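Local coordinates for protein type 3 secretion system chaperone PscG (Pseudomonas aeruginosa, PDB 2UWJ) that acts as a cytoplasmic chaperone of type III secretion that, together with PscE, keeps the needle protein PscF from polymerising too early, at residues 7-12 against 26-31; 45-50 against 71-76; 53-58 against 78-83. All coordinates share one frame; numbering follows the deposited sequence.

Contact 1: residues 7-12 against 26-31; sequences RELAEL and LCIAEW
W31 turns its indole back toward L9 because its CG stands opposite the backbone N (chi1 171°), while I28, with CG2 in that same position and CG1 opposite the carbonyl carbon (chi1 -68°), sets both its branches against helix 4-17. L9 touches both, CD2 toward I28 and CB toward the indole. Its CB packs on the six-membered part, 3.7 Å from W31 CZ3, and the two side chains cross at about a right angle; L9 CD1 is modelled too close to this ring for its exact place to be trusted. On the I28 side the contact is partly with backbone: I28 CG2 is 3.6 Å from the carbonyl O of L9, and I28 CD1 reaches L9 CD2 at 4.2 Å. The nearest CA atoms are those of A10 and I28, 6.9 Å apart, with the A10 methyl turned away. Bulky, branched hydrocarbon suits L9 and I28, which are buried, and the indole of W31 also packs on I6. E8 and E11, on the side of helix 4-17 turned toward PscE, pair with arginines of that chain. The axes of segments 7-12 and 26-31 run roughly antiparallel (141°); helices 4-17 and 22-34, consecutive in the chain, thus form a helical hairpin, consistent with the TPR clan of this family.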
loop_
_atom_site.group_PDB
_atom_site.type_symbol
_atom_site.label_atom_id
_atom_site.label_comp_id
_atom_site.label_asym_id
_atom_site.label_seq_id
_atom_site.Cartn_x
_atom_site.Cartn_y
_atom_site.Cartn_z
ATOM N N ARG C 7 8.026 -9.589 -6.004
ATOM C CA ARG C 7 6.894 -8.803 -5.516
ATOM C C ARG C 7 6.426 -7.848 -6.589
ATOM O O ARG C 7 5.227 -7.668 -6.770
ATOM C CB ARG C 7 7.233 -7.993 -4.245
ATOM C CG ARG C 7 5.971 -7.234 -3.766
ATOM C CD ARG C 7 6.258 -6.135 -2.758
ATOM N NE ARG C 7 6.339 -6.641 -1.393
ATOM C CZ ARG C 7 7.460 -7.024 -0.803
ATOM N NH1 ARG C 7 8.610 -6.946 -1.458
ATOM N NH2 ARG C 7 7.409 -7.514 0.431
ATOM N N GLU C 8 7.355 -7.237 -7.322
ATOM C CA GLU C 8 6.927 -6.318 -8.364
ATOM C C GLU C 8 6.185 -7.024 -9.506
ATOM O O GLU C 8 5.237 -6.471 -10.080
ATOM C CB GLU C 8 8.133 -5.533 -8.892
ATOM C CG GLU C 8 8.631 -4.600 -7.782
ATOM C CD GLU C 8 9.880 -3.877 -8.172
ATOM O OE1 GLU C 8 9.787 -2.671 -8.504
ATOM O OE2 GLU C 8 10.941 -4.534 -8.163
ATOM N N LEU C 9 6.621 -8.233 -9.846
ATOM C CA LEU C 9 5.955 -8.993 -10.912
ATOM C C LEU C 9 4.562 -9.363 -10.414
ATOM O O LEU C 9 3.602 -9.305 -11.180
ATOM C CB LEU C 9 6.704 -10.273 -11.255
ATOM C CG LEU C 9 7.864 -10.012 -12.223
ATOM C CD1 LEU C 9 8.784 -11.241 -12.210
ATOM C CD2 LEU C 9 7.298 -9.736 -13.641
ATOM N N ALA C 10 4.447 -9.742 -9.139
ATOM C CA ALA C 10 3.098 -10.069 -8.618
ATOM C C ALA C 10 2.182 -8.830 -8.694
ATOM O O ALA C 10 0.975 -8.951 -8.968
ATOM C CB ALA C 10 3.173 -10.571 -7.153
ATOM N N GLU C 11 2.734 -7.652 -8.404
ATOM C CA GLU C 11 1.936 -6.410 -8.478
ATOM C C GLU C 11 1.585 -6.049 -9.896
ATOM O O GLU C 11 0.452 -5.553 -10.191
ATOM C CB GLU C 11 2.682 -5.218 -7.859
ATOM C CG GLU C 11 2.945 -5.333 -6.376
ATOM C CD GLU C 11 3.659 -4.069 -5.852
ATOM O OE1 GLU C 11 4.894 -4.107 -5.673
ATOM O OE2 GLU C 11 2.986 -3.032 -5.661
ATOM N N LEU C 12 2.542 -6.251 -10.812
ATOM C CA LEU C 12 2.247 -6.001 -12.217
ATOM C C LEU C 12 1.101 -6.942 -12.643
ATOM O O LEU C 12 0.181 -6.524 -13.319
ATOM C CB LEU C 12 3.472 -6.297 -13.102
ATOM C CG LEU C 12 4.515 -5.155 -13.139
ATOM C CD1 LEU C 12 5.890 -5.718 -13.688
ATOM C CD2 LEU C 12 3.946 -3.995 -13.988
ATOM N N LEU C 26 -1.663 -14.483 -16.075
ATOM C CA LEU C 26 -1.645 -15.936 -15.896
ATOM C C LEU C 26 -0.206 -16.505 -15.893
ATOM O O LEU C 26 0.111 -17.375 -15.068
ATOM C CB LEU C 26 -2.465 -16.629 -16.976
ATOM C CG LEU C 26 -2.521 -18.172 -16.856
ATOM C CD1 LEU C 26 -3.184 -18.527 -15.524
ATOM C CD2 LEU C 26 -3.304 -18.817 -18.055
ATOM N N CYS C 27 0.636 -16.064 -16.831
ATOM C CA CYS C 27 2.027 -16.540 -16.853
ATOM C C CYS C 27 2.697 -16.193 -15.545
ATOM O O CYS C 27 3.484 -16.971 -14.997
ATOM C CB CYS C 27 2.826 -15.872 -17.993
ATOM S SG CYS C 27 2.350 -16.398 -19.649
ATOM N N ILE C 28 2.390 -15.012 -15.012
ATOM C CA ILE C 28 3.018 -14.645 -13.748
ATOM C C ILE C 28 2.492 -15.479 -12.593
ATOM O O ILE C 28 3.251 -15.897 -11.724
ATOM C CB ILE C 28 2.855 -13.130 -13.447
ATOM C CG1 ILE C 28 3.713 -12.335 -14.482
ATOM C CG2 ILE C 28 3.322 -12.832 -11.967
ATOM C CD1 ILE C 28 3.386 -10.815 -14.611
ATOM N N ALA C 29 1.187 -15.752 -12.591
ATOM C CA ALA C 29 0.625 -16.560 -11.508
ATOM C C ALA C 29 1.243 -17.965 -11.486
ATOM O O ALA C 29 1.532 -18.504 -10.408
ATOM C CB ALA C 29 -0.908 -16.684 -11.652
ATOM N N GLU C 30 1.395 -18.570 -12.652
ATOM C CA GLU C 30 1.980 -19.938 -12.742
ATOM C C GLU C 30 3.402 -19.936 -12.185
ATOM O O GLU C 30 3.791 -20.795 -11.363
ATOM C CB GLU C 30 1.996 -20.421 -14.200
ATOM C CG GLU C 30 0.668 -20.900 -14.550
ATOM C CD GLU C 30 0.554 -21.346 -16.008
ATOM O OE1 GLU C 30 1.614 -21.655 -16.602
ATOM O OE2 GLU C 30 -0.603 -21.394 -16.511
ATOM N N TRP C 31 4.163 -18.937 -12.588
ATOM C CA TRP C 31 5.538 -18.787 -12.060
ATOM C C TRP C 31 5.527 -18.558 -10.530
ATOM O O TRP C 31 6.327 -19.153 -9.823
ATOM C CB TRP C 31 6.195 -17.640 -12.808
ATOM C CG TRP C 31 7.501 -17.211 -12.276
ATOM C CD1 TRP C 31 8.707 -17.878 -12.363
ATOM C CD2 TRP C 31 7.772 -15.971 -11.648
ATOM N NE1 TRP C 31 9.708 -17.100 -11.824
ATOM C CE2 TRP C 31 9.156 -15.924 -11.382
ATOM C CE3 TRP C 31 6.969 -14.879 -11.283
ATOM C CZ2 TRP C 31 9.756 -14.841 -10.770
ATOM C CZ3 TRP C 31 7.565 -13.785 -10.666
ATOM C CH2 TRP C 31 8.954 -13.778 -10.417
#

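Contact 2: residues 45-50 against 71-76; sequences RISSLA and EPWFAL
W73 and I46 give up the most surface here, followed by S47. The helical segments run almost parallel, 16° between their directions, with their axes 10.5 Å apart, and the CA atoms of I46 and W73 are the nearest pair at 7.3 Å. I46 reaches across with both of its branches. Its CG2 presses on the root of the tryptophan, 3.4 Å from W73 CB, while the other branch ends in CD1, which sits 3.6 Å from F74 CE1 and equally near CZ, so that this β-branched residue touches two successive aromatic side chains, one with each branch. W73 has its CG opposite the carbonyl carbon (chi1 -60°), which swings the indole past I46 and over to the next residue of helix 38-51. There the far end of the six-membered ring meets S47: W73 CH2 is 3.6 Å from S47 CB and 3.5 Å from its OG. The short serine side chain thus puts both its atoms against the end of the indole, and the hydroxyl does not depend on the ring for a partner, since S47 OG is hydrogen-bonded to S17 OG. At the edge of the F74 ring, in its plane, lies OE2 of E71, which also accepts a hydrogen bond from N65, and F61 from a loop adds further cover to I46. S47 and W73 both pack against a further protein chain of the assembly. Dispersion and the exclusion of water thus join these helices, while the serine hydroxyl at the indole end has a partner in S17 of helix 4-17, which probably lessens the cost of burying it.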
loop_
_atom_site.group_PDB
_atom_site.type_symbol
_atom_site.label_atom_id
_atom_site.label_comp_id
_atom_site.label_asym_id
_atom_site.label_seq_id
_atom_site.Cartn_x
_atom_site.Cartn_y
_atom_site.Cartn_z
ATOM N N ARG C 45 -5.100 -15.147 -10.259
ATOM C CA ARG C 45 -5.914 -16.052 -11.070
ATOM C C ARG C 45 -7.383 -15.655 -10.938
ATOM O O ARG C 45 -8.092 -15.534 -11.927
ATOM C CB ARG C 45 -5.750 -17.491 -10.543
ATOM C CG ARG C 45 -4.451 -18.227 -11.029
ATOM C CD ARG C 45 -4.469 -19.658 -10.555
ATOM N NE ARG C 45 -3.217 -20.364 -10.856
ATOM C CZ ARG C 45 -2.889 -20.809 -12.068
ATOM N NH1 ARG C 45 -3.729 -20.603 -13.075
ATOM N NH2 ARG C 45 -1.756 -21.495 -12.275
ATOM N N ILE C 46 -7.829 -15.492 -9.692
ATOM C CA ILE C 46 -9.242 -15.143 -9.439
ATOM C C ILE C 46 -9.651 -13.746 -10.007
ATOM O O ILE C 46 -10.693 -13.583 -10.669
ATOM C CB ILE C 46 -9.530 -15.215 -7.956
ATOM C CG1 ILE C 46 -9.530 -16.697 -7.547
ATOM C CG2 ILE C 46 -10.914 -14.536 -7.654
ATOM C CD1 ILE C 46 -9.482 -16.951 -6.028
ATOM N N SER C 47 -8.794 -12.756 -9.786
ATOM C CA SER C 47 -9.059 -11.429 -10.284
ATOM C C SER C 47 -9.126 -11.453 -11.821
ATOM O O SER C 47 -10.030 -10.838 -12.438
ATOM C CB SER C 47 -7.969 -10.446 -9.826
ATOM O OG SER C 47 -8.176 -9.172 -10.419
ATOM N N SER C 48 -8.187 -12.154 -12.447
ATOM C CA SER C 48 -8.145 -12.213 -13.903
ATOM C C SER C 48 -9.419 -12.883 -14.438
ATOM O O SER C 48 -10.034 -12.380 -15.371
ATOM C CB SER C 48 -6.953 -13.034 -14.393
ATOM O OG SER C 48 -7.060 -13.170 -15.795
ATOM N N LEU C 49 -9.805 -14.009 -13.829
ATOM C CA LEU C 49 -11.015 -14.703 -14.280
ATOM C C LEU C 49 -12.272 -13.850 -14.021
ATOM O O LEU C 49 -13.105 -13.665 -14.917
ATOM C CB LEU C 49 -11.127 -16.059 -13.595
ATOM C CG LEU C 49 -10.108 -17.101 -14.087
ATOM C CD1 LEU C 49 -10.161 -18.271 -13.085
ATOM C CD2 LEU C 49 -10.450 -17.614 -15.562
ATOM N N ALA C 50 -12.399 -13.292 -12.823
ATOM C CA ALA C 50 -13.586 -12.507 -12.514
ATOM C C ALA C 50 -13.672 -11.272 -13.417
ATOM O O ALA C 50 -14.783 -10.921 -13.870
ATOM C CB ALA C 50 -13.625 -12.081 -11.049
ATOM N N GLU C 71 -12.121 -14.325 -0.003
ATOM C CA GLU C 71 -13.603 -14.474 0.052
ATOM C C GLU C 71 -14.419 -13.360 -0.660
ATOM O O GLU C 71 -15.424 -13.663 -1.268
ATOM C CB GLU C 71 -14.093 -14.653 1.491
ATOM C CG GLU C 71 -13.691 -16.003 2.115
ATOM C CD GLU C 71 -14.530 -17.141 1.508
ATOM O OE1 GLU C 71 -15.769 -16.964 1.441
ATOM O OE2 GLU C 71 -13.963 -18.157 1.077
ATOM N N PRO C 72 -14.011 -12.075 -0.538
ATOM C CA PRO C 72 -14.792 -11.043 -1.233
ATOM C C PRO C 72 -14.953 -11.316 -2.741
ATOM O O PRO C 72 -15.979 -10.966 -3.311
ATOM C CB PRO C 72 -13.992 -9.749 -0.980
ATOM C CG PRO C 72 -13.397 -10.016 0.464
ATOM C CD PRO C 72 -12.974 -11.477 0.350
ATOM N N TRP C 73 -13.910 -11.870 -3.384
ATOM C CA TRP C 73 -13.974 -12.161 -4.799
ATOM C C TRP C 73 -15.067 -13.176 -5.081
ATOM O O TRP C 73 -15.775 -13.034 -6.096
ATOM C CB TRP C 73 -12.643 -12.713 -5.340
ATOM C CG TRP C 73 -11.556 -11.735 -5.145
ATOM C CD1 TRP C 73 -10.746 -11.587 -4.034
ATOM C CD2 TRP C 73 -11.162 -10.720 -6.070
ATOM N NE1 TRP C 73 -9.860 -10.528 -4.229
ATOM C CE2 TRP C 73 -10.099 -9.991 -5.477
ATOM C CE3 TRP C 73 -11.607 -10.355 -7.356
ATOM C CZ2 TRP C 73 -9.473 -8.916 -6.141
ATOM C CZ3 TRP C 73 -10.972 -9.277 -8.009
ATOM C CH2 TRP C 73 -9.934 -8.587 -7.411
ATOM N N PHE C 74 -15.227 -14.184 -4.229
ATOM C CA PHE C 74 -16.298 -15.177 -4.460
ATOM C C PHE C 74 -17.693 -14.515 -4.269
ATOM O O PHE C 74 -18.604 -14.804 -5.057
ATOM C CB PHE C 74 -16.119 -16.411 -3.554
ATOM C CG PHE C 74 -14.735 -17.026 -3.668
ATOM C CD1 PHE C 74 -14.133 -17.172 -4.914
ATOM C CD2 PHE C 74 -14.028 -17.436 -2.518
ATOM C CE1 PHE C 74 -12.820 -17.731 -5.031
ATOM C CE2 PHE C 74 -12.735 -17.988 -2.622
ATOM C CZ PHE C 74 -12.135 -18.133 -3.865
ATOM N N ALA C 75 -17.852 -13.650 -3.254
ATOM C CA ALA C 75 -19.127 -12.905 -3.090
ATOM C C ALA C 75 -19.398 -12.098 -4.415
ATOM O O ALA C 75 -20.522 -12.075 -4.944
ATOM C CB ALA C 75 -19.017 -11.901 -1.941
ATOM N N LEU C 76 -18.369 -11.443 -4.943
ATOM C CA LEU C 76 -18.578 -10.610 -6.158
ATOM C C LEU C 76 -19.027 -11.508 -7.316
ATOM O O LEU C 76 -19.901 -11.105 -8.124
ATOM C CB LEU C 76 -17.299 -9.846 -6.560
ATOM C CG LEU C 76 -16.966 -8.638 -5.619
ATOM C CD1 LEU C 76 -15.549 -8.133 -5.892
ATOM C CD2 LEU C 76 -17.970 -7.533 -5.798
#

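Contact 3: residues 53-58 against 78-83; sequences GRYQEA and EWHLGL
Y55, in the first turn of helix 55-59, comes opposite L81, just after helix 71-80, with their CA atoms 7.0 Å apart; G53 closes helix 38-51 and G82 closes helix 71-80, both with positive phi (83° and 70°) in Schellman motifs, a geometry that glycine accepts easily. The phenol lies over H80: H80 CB is 3.5 Å from the ring centroid of Y55, a CH-pi contact over the face. The two ring planes are near parallel, tilted by only 9°, but so far displaced that they barely overlap, and what sits above the imidazole is the hydroxyl, with Y55 OH 3.5 Å from H80 CG. On the other face of the phenol lies the carbonyl O of G53. At the base of the tyrosine, Y55 CB meets L81 CG at 3.5 Å, and Q56, bent at its second torsion, crosses L81 at a slant, with Q56 NE2 3.9 Å from L81 CD1. Amphipathic residues suit this surface: tyrosine and histidine lend their carbon atoms to packing, and H80 still has a polar end for a partner outside the contact, its NE2 being hydrogen-bonded to the backbone of another protein chain.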
loop_
_atom_site.group_PDB
_atom_site.type_symbol
_atom_site.label_atom_id
_atom_site.label_comp_id
_atom_site.label_asym_id
_atom_site.label_seq_id
_atom_site.Cartn_x
_atom_site.Cartn_y
_atom_site.Cartn_z
ATOM N N GLY C 53 -15.194 -11.837 -16.647
ATOM C CA GLY C 53 -16.578 -12.297 -16.569
ATOM C C GLY C 53 -16.676 -13.821 -16.436
ATOM O O GLY C 53 -17.775 -14.382 -16.518
ATOM N N ARG C 54 -15.557 -14.512 -16.195
ATOM C CA ARG C 54 -15.572 -15.987 -16.065
ATOM C C ARG C 54 -15.790 -16.331 -14.626
ATOM O O ARG C 54 -14.873 -16.865 -13.921
ATOM C CB ARG C 54 -14.242 -16.546 -16.533
ATOM C CG ARG C 54 -14.049 -16.402 -18.025
ATOM C CD ARG C 54 -13.268 -17.667 -18.387
ATOM N NE ARG C 54 -11.998 -17.270 -18.865
ATOM C CZ ARG C 54 -10.922 -18.013 -19.059
ATOM N NH1 ARG C 54 -10.845 -19.329 -18.830
ATOM N NH2 ARG C 54 -9.881 -17.349 -19.495
ATOM N N TYR C 55 -16.985 -16.003 -14.166
ATOM C CA TYR C 55 -17.353 -16.156 -12.764
ATOM C C TYR C 55 -17.369 -17.568 -12.199
ATOM O O TYR C 55 -16.965 -17.769 -11.027
ATOM C CB TYR C 55 -18.736 -15.497 -12.481
ATOM C CG TYR C 55 -18.842 -14.038 -12.960
ATOM C CD1 TYR C 55 -17.959 -13.050 -12.470
ATOM C CD2 TYR C 55 -19.783 -13.655 -13.966
ATOM C CE1 TYR C 55 -17.974 -11.719 -12.954
ATOM C CE2 TYR C 55 -19.810 -12.325 -14.451
ATOM C CZ TYR C 55 -18.912 -11.369 -13.945
ATOM O OH TYR C 55 -18.954 -10.070 -14.399
ATOM N N GLN C 56 -17.899 -18.524 -12.982
ATOM C CA GLN C 56 -17.964 -19.912 -12.549
ATOM C C GLN C 56 -16.561 -20.498 -12.375
ATOM O O GLN C 56 -16.300 -21.219 -11.425
ATOM C CB GLN C 56 -18.820 -20.756 -13.537
ATOM C CG GLN C 56 -20.340 -20.668 -13.238
ATOM C CD GLN C 56 -20.752 -21.339 -11.900
ATOM O OE1 GLN C 56 -19.908 -21.855 -11.128
ATOM N NE2 GLN C 56 -22.060 -21.336 -11.626
ATOM N N GLU C 57 -15.657 -20.192 -13.287
ATOM C CA GLU C 57 -14.304 -20.715 -13.144
ATOM C C GLU C 57 -13.613 -20.068 -11.911
ATOM O O GLU C 57 -12.882 -20.751 -11.185
ATOM C CB GLU C 57 -13.495 -20.465 -14.415
ATOM C CG GLU C 57 -14.068 -21.247 -15.672
ATOM C CD GLU C 57 -13.471 -20.672 -16.944
ATOM O OE1 GLU C 57 -12.337 -21.037 -17.322
ATOM O OE2 GLU C 57 -14.153 -19.802 -17.523
ATOM N N ALA C 58 -13.844 -18.773 -11.673
ATOM C CA ALA C 58 -13.238 -18.133 -10.490
ATOM C C ALA C 58 -13.798 -18.809 -9.245
ATOM O O ALA C 58 -13.059 -19.076 -8.295
ATOM C CB ALA C 58 -13.507 -16.584 -10.476
ATOM N N GLU C 78 -20.619 -14.432 -7.138
ATOM C CA GLU C 78 -22.003 -14.867 -6.868
ATOM C C GLU C 78 -22.971 -13.702 -7.241
ATOM O O GLU C 78 -24.063 -13.919 -7.819
ATOM C CB GLU C 78 -22.140 -15.249 -5.375
ATOM C CG GLU C 78 -21.572 -16.640 -5.106
ATOM C CD GLU C 78 -21.315 -16.928 -3.619
ATOM O OE1 GLU C 78 -21.152 -15.981 -2.834
ATOM O OE2 GLU C 78 -21.272 -18.108 -3.275
ATOM N N TRP C 79 -22.583 -12.490 -6.885
ATOM C CA TRP C 79 -23.384 -11.315 -7.195
ATOM C C TRP C 79 -23.599 -11.190 -8.720
ATOM O O TRP C 79 -24.747 -11.067 -9.152
ATOM C CB TRP C 79 -22.712 -10.053 -6.646
ATOM C CG TRP C 79 -23.412 -8.725 -6.962
ATOM C CD1 TRP C 79 -24.702 -8.344 -6.620
ATOM C CD2 TRP C 79 -22.798 -7.565 -7.542
ATOM N NE1 TRP C 79 -24.912 -7.004 -6.935
ATOM C CE2 TRP C 79 -23.767 -6.500 -7.502
ATOM C CE3 TRP C 79 -21.526 -7.308 -8.080
ATOM C CZ2 TRP C 79 -23.490 -5.209 -7.979
ATOM C CZ3 TRP C 79 -21.246 -6.000 -8.562
ATOM C CH2 TRP C 79 -22.234 -4.972 -8.501
ATOM N N HIS C 80 -22.534 -11.235 -9.533
ATOM C CA HIS C 80 -22.708 -11.084 -10.978
ATOM C C HIS C 80 -23.425 -12.270 -11.588
ATOM O O HIS C 80 -24.006 -12.136 -12.671
ATOM C CB HIS C 80 -21.372 -10.859 -11.725
ATOM C CG HIS C 80 -20.650 -9.603 -11.328
ATOM N ND1 HIS C 80 -20.983 -8.357 -11.808
ATOM C CD2 HIS C 80 -19.542 -9.414 -10.554
ATOM C CE1 HIS C 80 -20.123 -7.454 -11.378
ATOM N NE2 HIS C 80 -19.231 -8.070 -10.611
ATOM N N LEU C 81 -23.399 -13.429 -10.917
ATOM C CA LEU C 81 -24.099 -14.598 -11.441
ATOM C C LEU C 81 -25.581 -14.613 -10.944
ATOM O O LEU C 81 -26.321 -15.542 -11.240
ATOM C CB LEU C 81 -23.369 -15.903 -11.026
ATOM C CG LEU C 81 -22.031 -16.263 -11.694
ATOM C CD1 LEU C 81 -21.445 -17.551 -11.019
ATOM C CD2 LEU C 81 -22.219 -16.484 -13.228
ATOM N N GLY C 82 -25.981 -13.601 -10.173
ATOM C CA GLY C 82 -27.344 -13.534 -9.648
ATOM C C GLY C 82 -27.676 -14.567 -8.585
ATOM O O GLY C 82 -28.846 -14.849 -8.294
ATOM N N LEU C 83 -26.647 -15.143 -7.979
ATOM C CA LEU C 83 -26.841 -16.151 -6.930
ATOM C C LEU C 83 -27.101 -15.432 -5.608
ATOM O O LEU C 83 -26.268 -15.458 -4.687
ATOM C CB LEU C 83 -25.588 -17.035 -6.852
ATOM C CG LEU C 83 -25.401 -17.914 -8.088
ATOM C CD1 LEU C 83 -24.034 -18.621 -8.100
ATOM C CD2 LEU C 83 -26.562 -18.927 -8.085
#

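Overall arrangement
Contacts 1 and 2 are buried and contact 3 is at the surface, and the chemistry follows: hydrocarbon and indole in the first two, with a phenyl ring and a serine hydroxyl added in contact 2, and partly polar rings and a leucine in the third. Contact 2 lies near the centre of the chain, with contact 1 and contact 3 on opposite sides of that centre. Contacts 2 and 3 share helix 71-80 and alternate along the sequence; they touch where L49 O probably accepts a hydrogen bond from R54 N and where A50 O packs on the ring of Y55. Contact 1 closes before contact 2 opens, and R45, lying on L26, A29 and E30, joins helices 22-34 and 38-51.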